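Local atomic coordinates of glycerate dehydrogenase/glyoxylate reductase (Thermus thermophilus, PDB entry 2CUK), a protein that probably reduces glyoxylate and hydroxypyruvate with NAD(P)H, as a member of the D-isomer specific 2-hydroxyacid dehydrogenase family. Residues R213-N227 against A238-L252. Residues are numbered along the deposited sequence; the frame is centred on the assembly and turned at random.
Sequences RERLFAMKRGAILLN and ALVEALRGHLFGAGL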
loop_
_atom_site.group_PDB
_atom_site.type_symbol
_atom_site.label_atom_id
_atom_site.label_comp_id
_atom_site.label_asym_id
_atom_site.label_seq_id
_atom_site.Cartn_x
_atom_site.Cartn_y
_atom_site.Cartn_z
ATOM N N ARG A 213 -10.664 14.977 20.821
ATOM C CA ARG A 213 -9.762 14.439 21.827
ATOM C C ARG A 213 -10.352 13.258 22.597
ATOM O O ARG A 213 -9.667 12.258 22.817
ATOM C CB ARG A 213 -9.343 15.553 22.800
ATOM C CG ARG A 213 -8.378 15.103 23.888
ATOM C CD ARG A 213 -7.839 16.283 24.707
ATOM N NE ARG A 213 -6.950 17.140 23.923
ATOM C CZ ARG A 213 -7.338 18.214 23.242
ATOM N NH1 ARG A 213 -8.612 18.588 23.245
ATOM N NH2 ARG A 213 -6.450 18.908 22.540
ATOM N N GLU A 214 -11.617 13.362 22.997
ATOM C CA GLU A 214 -12.258 12.285 23.751
ATOM C C GLU A 214 -12.439 11.005 22.944
ATOM O O GLU A 214 -12.223 9.909 23.458
ATOM C CB GLU A 214 -13.619 12.734 24.295
ATOM C CG GLU A 214 -14.164 13.976 23.633
ATOM C CD GLU A 214 -13.399 15.230 24.028
ATOM O OE1 GLU A 214 -13.499 16.238 23.296
ATOM O OE2 GLU A 214 -12.709 15.209 25.074
ATOM N N ARG A 215 -12.833 11.137 21.683
ATOM C CA ARG A 215 -13.032 9.959 20.856
ATOM C C ARG A 215 -11.718 9.300 20.437
ATOM O O ARG A 215 -11.641 8.075 20.344
ATOM C CB ARG A 215 -13.879 10.308 19.630
ATOM C CG ARG A 215 -15.302 10.711 19.993
ATOM C CD ARG A 215 -16.274 10.477 18.858
ATOM N NE ARG A 215 -17.650 10.743 19.275
ATOM C CZ ARG A 215 -18.215 11.945 19.293
ATOM N NH1 ARG A 215 -17.533 13.016 18.910
ATOM N NH2 ARG A 215 -19.465 12.077 19.712
ATOM N N LEU A 216 -10.684 10.107 20.202
ATOM C CA LEU A 216 -9.384 9.575 19.807
ATOM C C LEU A 216 -8.795 8.728 20.929
ATOM O O LEU A 216 -8.261 7.645 20.687
ATOM C CB LEU A 216 -8.421 10.713 19.445
ATOM C CG LEU A 216 -8.697 11.427 18.114
ATOM C CD1 LEU A 216 -7.849 12.681 18.013
ATOM C CD2 LEU A 216 -8.399 10.481 16.950
ATOM N N PHE A 217 -8.896 9.221 22.161
ATOM C CA PHE A 217 -8.378 8.480 23.302
ATOM C C PHE A 217 -9.342 7.386 23.751
ATOM O O PHE A 217 -9.027 6.598 24.638
ATOM C CB PHE A 217 -8.055 9.440 24.448
ATOM C CG PHE A 217 -6.761 10.179 24.259
ATOM C CD1 PHE A 217 -5.546 9.536 24.468
ATOM C CD2 PHE A 217 -6.754 11.507 23.847
ATOM C CE1 PHE A 217 -4.334 10.204 24.270
ATOM C CE2 PHE A 217 -5.549 12.190 23.643
ATOM C CZ PHE A 217 -4.335 11.535 23.857
ATOM N N ALA A 218 -10.516 7.331 23.124
ATOM C CA ALA A 218 -11.495 6.296 23.441
ATOM C C ALA A 218 -11.155 5.089 22.570
ATOM O O ALA A 218 -11.552 3.964 22.860
ATOM C CB ALA A 218 -12.912 6.778 23.145
ATOM N N MET A 219 -10.422 5.334 21.487
ATOM C CA MET A 219 -10.011 4.251 20.603
ATOM C C MET A 219 -9.045 3.363 21.390
ATOM O O MET A 219 -8.441 3.812 22.365
ATOM C CB MET A 219 -9.334 4.827 19.351
ATOM C CG MET A 219 -10.313 5.498 18.389
ATOM S SD MET A 219 -9.539 6.256 16.940
ATOM C CE MET A 219 -8.696 4.805 16.210
ATOM N N LYS A 220 -8.895 2.105 20.998
ATOM C CA LYS A 220 -7.993 1.286 21.798
ATOM C C LYS A 220 -6.524 1.670 21.612
ATOM O O LYS A 220 -6.113 2.197 20.593
ATOM C CB LYS A 220 -8.233 -0.258 21.639
ATOM C CG LYS A 220 -8.173 -0.808 20.201
ATOM C CD LYS A 220 -9.185 -1.968 19.940
ATOM C CE LYS A 220 -8.521 -3.361 19.957
ATOM N NZ LYS A 220 -9.503 -4.447 19.823
ATOM N N ARG A 221 -5.750 1.471 22.679
ATOM C CA ARG A 221 -4.330 1.803 22.634
ATOM C C ARG A 221 -3.774 0.831 21.600
ATOM O O ARG A 221 -4.069 -0.366 21.647
ATOM C CB ARG A 221 -3.659 1.578 23.998
ATOM C CG ARG A 221 -2.177 1.987 24.035
ATOM C CD ARG A 221 -1.516 1.689 25.384
ATOM N NE ARG A 221 -0.078 1.957 25.352
ATOM C CZ ARG A 221 0.492 3.131 25.627
ATOM N NH1 ARG A 221 -0.244 4.181 25.976
ATOM N NH2 ARG A 221 1.810 3.258 25.532
ATOM N N GLY A 222 -2.994 1.346 20.656
ATOM C CA GLY A 222 -2.452 0.491 19.618
ATOM C C GLY A 222 -3.339 0.436 18.383
ATOM O O GLY A 222 -3.116 -0.383 17.492
ATOM N N ALA A 223 -4.348 1.303 18.326
ATOM C CA ALA A 223 -5.257 1.347 17.183
ATOM C C ALA A 223 -4.707 2.270 16.096
ATOM O O ALA A 223 -3.808 3.063 16.347
ATOM C CB ALA A 223 -6.635 1.835 17.622
ATOM N N ILE A 224 -5.255 2.148 14.890
ATOM C CA ILE A 224 -4.851 2.977 13.761
ATOM C C ILE A 224 -6.049 3.791 13.269
ATOM O O ILE A 224 -7.158 3.269 13.165
ATOM C CB ILE A 224 -4.359 2.128 12.567
ATOM C CG1 ILE A 224 -3.075 1.381 12.938
ATOM C CG2 ILE A 224 -4.126 3.033 11.355
ATOM C CD1 ILE A 224 -2.612 0.404 11.862
ATOM N N LEU A 225 -5.817 5.066 12.972
ATOM C CA LEU A 225 -6.866 5.938 12.453
ATOM C C LEU A 225 -6.582 6.272 10.993
ATOM O O LEU A 225 -5.464 6.646 10.643
ATOM C CB LEU A 225 -6.933 7.245 13.245
ATOM C CG LEU A 225 -7.885 8.295 12.655
ATOM C CD1 LEU A 225 -9.333 7.839 12.817
ATOM C CD2 LEU A 225 -7.674 9.631 13.351
ATOM N N LEU A 226 -7.601 6.146 10.150
ATOM C CA LEU A 226 -7.465 6.455 8.732
ATOM C C LEU A 226 -8.506 7.498 8.329
ATOM O O LEU A 226 -9.668 7.420 8.737
ATOM C CB LEU A 226 -7.673 5.191 7.888
ATOM C CG LEU A 226 -6.756 3.985 8.121
ATOM C CD1 LEU A 226 -7.201 2.834 7.232
ATOM C CD2 LEU A 226 -5.307 4.364 7.825
ATOM N N ASN A 227 -8.093 8.485 7.544
ATOM C CA ASN A 227 -9.033 9.500 7.077
ATOM C C ASN A 227 -8.719 9.951 5.658
ATOM O O ASN A 227 -7.742 10.661 5.420
ATOM C CB ASN A 227 -9.049 10.719 8.007
ATOM C CG ASN A 227 -10.096 11.749 7.596
ATOM O OD1 ASN A 227 -11.068 11.421 6.912
ATOM N ND2 ASN A 227 -9.909 12.994 8.021
ATOM N N ALA A 238 -5.412 17.266 18.538
ATOM C CA ALA A 238 -5.670 16.128 19.413
ATOM C C ALA A 238 -5.052 14.851 18.851
ATOM O O ALA A 238 -4.577 14.004 19.605
ATOM C CB ALA A 238 -7.176 15.944 19.606
ATOM N N LEU A 239 -5.055 14.710 17.528
ATOM C CA LEU A 239 -4.473 13.528 16.906
ATOM C C LEU A 239 -2.978 13.464 17.232
ATOM O O LEU A 239 -2.447 12.392 17.519
ATOM C CB LEU A 239 -4.676 13.555 15.390
ATOM C CG LEU A 239 -4.090 12.348 14.646
ATOM C CD1 LEU A 239 -4.707 11.054 15.175
ATOM C CD2 LEU A 239 -4.362 12.492 13.149
ATOM N N VAL A 240 -2.306 14.613 17.183
ATOM C CA VAL A 240 -0.881 14.676 17.505
ATOM C C VAL A 240 -0.663 14.138 18.919
ATOM O O VAL A 240 0.248 13.354 19.167
ATOM C CB VAL A 240 -0.344 16.131 17.449
ATOM C CG1 VAL A 240 1.064 16.185 18.055
ATOM C CG2 VAL A 240 -0.311 16.627 16.009
ATOM N N GLU A 241 -1.515 14.571 19.841
ATOM C CA GLU A 241 -1.430 14.127 21.229
ATOM C C GLU A 241 -1.547 12.606 21.346
ATOM O O GLU A 241 -0.736 11.963 22.011
ATOM C CB GLU A 241 -2.540 14.784 22.051
ATOM C CG GLU A 241 -2.418 16.300 22.170
ATOM C CD GLU A 241 -3.624 16.937 22.854
ATOM O OE1 GLU A 241 -4.342 16.228 23.591
ATOM O OE2 GLU A 241 -3.848 18.151 22.668
ATOM N N ALA A 242 -2.558 12.047 20.685
ATOM C CA ALA A 242 -2.838 10.614 20.710
ATOM C C ALA A 242 -1.784 9.760 20.027
ATOM O O ALA A 242 -1.641 8.573 20.339
ATOM C CB ALA A 242 -4.212 10.342 20.069
ATOM N N LEU A 243 -1.047 10.354 19.098
ATOM C CA LEU A 243 -0.021 9.618 18.368
ATOM C C LEU A 243 1.286 9.463 19.125
ATOM O O LEU A 243 2.120 8.638 18.759
ATOM C CB LEU A 243 0.256 10.293 17.020
ATOM C CG LEU A 243 -0.806 10.082 15.935
ATOM C CD1 LEU A 243 -0.497 10.957 14.749
ATOM C CD2 LEU A 243 -0.832 8.621 15.522
ATOM N N ARG A 244 1.472 10.238 20.186
ATOM C CA ARG A 244 2.720 10.141 20.929
ATOM C C ARG A 244 2.903 8.809 21.643
ATOM O O ARG A 244 4.031 8.360 21.822
ATOM C CB ARG A 244 2.854 11.314 21.905
ATOM C CG ARG A 244 2.999 12.649 21.182
ATOM C CD ARG A 244 3.475 13.768 22.090
ATOM N NE ARG A 244 3.435 15.066 21.413
ATOM C CZ ARG A 244 4.222 15.417 20.399
ATOM N NH1 ARG A 244 5.128 14.569 19.930
ATOM N NH2 ARG A 244 4.098 16.619 19.850
ATOM N N GLY A 245 1.803 8.159 22.024
ATOM C CA GLY A 245 1.923 6.879 22.703
ATOM C C GLY A 245 0.670 6.013 22.760
ATOM O O GLY A 245 0.758 4.804 22.980
ATOM N N HIS A 246 -0.496 6.616 22.562
ATOM C CA HIS A 246 -1.747 5.869 22.611
ATOM C C HIS A 246 -2.035 5.093 21.321
ATOM O O HIS A 246 -2.155 3.867 21.340
ATOM C CB HIS A 246 -2.911 6.817 22.918
ATOM C CG HIS A 246 -4.228 6.124 23.059
ATOM N ND1 HIS A 246 -4.461 5.158 24.014
ATOM C CD2 HIS A 246 -5.378 6.239 22.350
ATOM C CE1 HIS A 246 -5.698 4.709 23.889
ATOM N NE2 HIS A 246 -6.275 5.348 22.887
ATOM N N LEU A 247 -2.136 5.806 20.203
ATOM C CA LEU A 247 -2.414 5.174 18.909
ATOM C C LEU A 247 -1.185 4.567 18.258
ATOM O O LEU A 247 -0.077 5.092 18.392
ATOM C CB LEU A 247 -3.021 6.194 17.940
ATOM C CG LEU A 247 -4.409 6.728 18.301
ATOM C CD1 LEU A 247 -4.816 7.812 17.309
ATOM C CD2 LEU A 247 -5.411 5.581 18.292
ATOM N N PHE A 248 -1.375 3.450 17.559
ATOM C CA PHE A 248 -0.261 2.816 16.865
ATOM C C PHE A 248 0.187 3.800 15.785
ATOM O O PHE A 248 1.379 3.979 15.550
ATOM C CB PHE A 248 -0.700 1.513 16.196
ATOM C CG PHE A 248 0.401 0.815 15.441
ATOM C CD1 PHE A 248 1.268 -0.053 16.095
ATOM C CD2 PHE A 248 0.575 1.032 14.078
ATOM C CE1 PHE A 248 2.292 -0.700 15.400
ATOM C CE2 PHE A 248 1.593 0.394 13.372
ATOM C CZ PHE A 248 2.452 -0.473 14.032
ATOM N N GLY A 249 -0.785 4.435 15.130
ATOM C CA GLY A 249 -0.467 5.384 14.077
ATOM C C GLY A 249 -1.679 5.911 13.331
ATOM O O GLY A 249 -2.823 5.601 13.677
ATOM N N ALA A 250 -1.430 6.723 12.307
ATOM C CA ALA A 250 -2.511 7.297 11.516
ATOM C C ALA A 250 -2.099 7.530 10.070
ATOM O O ALA A 250 -0.956 7.912 9.792
ATOM C CB ALA A 250 -2.975 8.614 12.130
ATOM N N GLY A 251 -3.042 7.288 9.161
ATOM C CA GLY A 251 -2.812 7.487 7.739
ATOM C C GLY A 251 -3.826 8.513 7.266
ATOM O O GLY A 251 -5.035 8.255 7.281
ATOM N N LEU A 252 -3.347 9.676 6.843
ATOM C CA LEU A 252 -4.246 10.739 6.412
ATOM C C LEU A 252 -4.010 11.232 4.994
ATOM O O LEU A 252 -2.878 11.507 4.606
ATOM C CB LEU A 252 -4.112 11.940 7.348
ATOM C CG LEU A 252 -4.086 11.697 8.856
ATOM C CD1 LEU A 252 -3.778 13.018 9.551
ATOM C CD2 LEU A 252 -5.417 11.122 9.326
HETATM O O HOH W 1 -2.971 4.919 26.387
#
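Leu216 and Leu225 both meet Leu239. Leu239 CD1 lies 3.8 Å from Leu225 CD2 and 4.1 Å from Leu216 CD2. The other branch of Leu216, CD1, reaches the CB of Ala238. Leu247 turns CD1 toward Leu216 CD2, while its CD2 touches Met219 CE and Ala223 CB. Strands 224-227 and 249-252 run side by side in the parallel sheet of the Rossmann-type NAD-binding domain. Helix 236-243 makes the beta-alpha-beta crossover between them. Leu225 N donates a hydrogen bond to Gly249 O, Gly251 N to Leu225 O, and Asn227 N to Gly251 O. Gly251 suits its place, because a CB there would crowd Leu226 CD2. Further out, Ala242 CB sits over one face of the Phe217 ring in a CH-pi contact, 4.2 Å from its centroid. The His246 ring lies obliquely to that ring. With CG anti to the backbone N (chi1 -177°), the His246 ring swings toward the 213-227 segment, where NE2 donates a 2.7 Å hydrogen bond to Met219 O from above the carbonyl plane. A water links His246 ND1 to Arg221 NH1. At the outer edge Arg213 grips Glu241 side-on in a salt bridge of two hydrogen bonds, NE to OE1 at 2.8 Å and NH2 to OE2 at 2.7 Å. A leucine in place of Arg213 would probably leave the Glu241 carboxylate without this mate and freer to turn.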